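Side-chain contact in NAD_Gly3P_dh, NAD-dependent glycerol-3-phosphate dehydrogenase (Streptosporangium roseum, PDB 5OCM), which binds NADP+ and probably uses NADPH to reduce imines to amines: residues G37-L42 with A47-S52. Numbering follows the deposited sequence.
Sequences GKAGQL and AVLASS
Ala39, at the N-cap position of helix 40-44, is the first residue of 37-42 to touch 47-52. Its methyl points at Leu49 and meets the forked end of that side chain: Ala39 CB is 3.7 Å from Leu49 CD2 and 3.9 Å from Leu49 CD1, so both branches share the methyl almost evenly. Leu49 CB already points toward the helix start, and with CG anti to the carbonyl carbon (chi1 -55°) its two methyls end beside Ala39; Leu49 CD2 also lies 4.0 Å from Ala39 O. The same alanine methyl also touches Leu11, a residue that binds NADP+.

The contact joins the helix and second strand of a beta-alpha-beta unit (strand 29-32, the short helix 40-44, strand 48-49) of the Rossmann-type nucleotide-binding domain; strand 48-49 is the outermost at this end of the sheet within the chain, paired in parallel with 29-32.

Nearly a turn further along the helix, Leu42 joins the return to the strand through both backbone and side chain. Its carbonyl O accepts a hydrogen bond from Ala47 N (2.9 Å, N-H...O 162°). Leu42 CB packs against Ala47 CB at 3.9 Å. Ala47 CB also lies 3.3 Å from Leu42 O. Beyond that pair, the buried Leu42 side chain reaches Ala19 and Leu23 of helix 13-24, while Ala47 rests on Leu23 and on Val31 of the neighbouring strand.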
# COMPACT_ATOMS: atom_id res chain seq x y z
N GLY A 37 -25.37 -27.48 -7.02
CA GLY A 37 -24.04 -28.12 -6.90
C GLY A 37 -22.86 -27.33 -6.35
O GLY A 37 -21.72 -27.73 -6.49
N LYS A 38 -23.11 -26.19 -5.75
CA LYS A 38 -22.02 -25.41 -5.11
C LYS A 38 -22.05 -25.58 -3.57
O LYS A 38 -21.31 -24.92 -2.90
CB LYS A 38 -22.15 -23.90 -5.54
CG LYS A 38 -21.56 -23.57 -6.93
CD LYS A 38 -22.14 -24.19 -8.19
N ALA A 39 -23.02 -26.34 -3.05
CA ALA A 39 -23.36 -26.28 -1.61
C ALA A 39 -23.04 -27.60 -0.89
O ALA A 39 -23.47 -27.82 0.23
CB ALA A 39 -24.82 -25.86 -1.39
N GLY A 40 -22.30 -28.50 -1.54
CA GLY A 40 -22.05 -29.83 -0.99
C GLY A 40 -21.30 -29.80 0.37
O GLY A 40 -21.71 -30.50 1.35
N GLN A 41 -20.21 -29.05 0.42
CA GLN A 41 -19.42 -28.90 1.63
C GLN A 41 -20.23 -28.16 2.74
O GLN A 41 -20.18 -28.54 3.91
CB GLN A 41 -18.08 -28.13 1.35
CG GLN A 41 -16.85 -28.97 0.93
CD GLN A 41 -17.05 -29.86 -0.28
N LEU A 42 -20.97 -27.13 2.36
CA LEU A 42 -21.81 -26.42 3.28
C LEU A 42 -22.89 -27.34 3.92
O LEU A 42 -23.15 -27.25 5.13
CB LEU A 42 -22.44 -25.22 2.64
CG LEU A 42 -21.44 -24.06 2.40
CD1 LEU A 42 -22.03 -23.05 1.39
CD2 LEU A 42 -21.08 -23.35 3.74
N ALA A 47 -25.48 -26.65 6.78
CA ALA A 47 -26.34 -25.68 6.11
C ALA A 47 -27.59 -26.38 5.57
O ALA A 47 -27.51 -27.55 5.13
CB ALA A 47 -25.62 -25.04 4.95
N VAL A 48 -28.71 -25.69 5.61
CA VAL A 48 -29.94 -26.18 5.00
C VAL A 48 -29.99 -25.69 3.54
O VAL A 48 -29.94 -24.47 3.32
CB VAL A 48 -31.16 -25.67 5.75
CG1 VAL A 48 -32.46 -26.16 5.09
CG2 VAL A 48 -31.12 -26.06 7.21
N LEU A 49 -30.08 -26.60 2.57
CA LEU A 49 -30.05 -26.20 1.14
C LEU A 49 -31.47 -25.93 0.69
O LEU A 49 -32.27 -26.87 0.56
CB LEU A 49 -29.50 -27.29 0.25
CG LEU A 49 -28.14 -27.86 0.54
CD1 LEU A 49 -27.47 -28.63 -0.60
CD2 LEU A 49 -27.24 -26.84 1.18
N ALA A 50 -31.80 -24.68 0.45
CA ALA A 50 -33.15 -24.31 -0.02
C ALA A 50 -33.24 -24.61 -1.51
O ALA A 50 -32.29 -24.44 -2.22
CB ALA A 50 -33.41 -22.84 0.26
N SER A 51 -34.43 -25.00 -1.97
CA SER A 51 -34.64 -25.26 -3.40
C SER A 51 -34.78 -23.96 -4.21
O SER A 51 -34.50 -23.98 -5.41
CB SER A 51 -35.92 -26.12 -3.63
OG SER A 51 -36.99 -25.45 -3.01
N SER A 52 -35.18 -22.86 -3.58
CA SER A 52 -35.40 -21.63 -4.29
C SER A 52 -34.98 -20.45 -3.45
O SER A 52 -34.92 -20.56 -2.24
CB SER A 52 -36.87 -21.52 -4.69
OG SER A 52 -37.63 -21.23 -3.53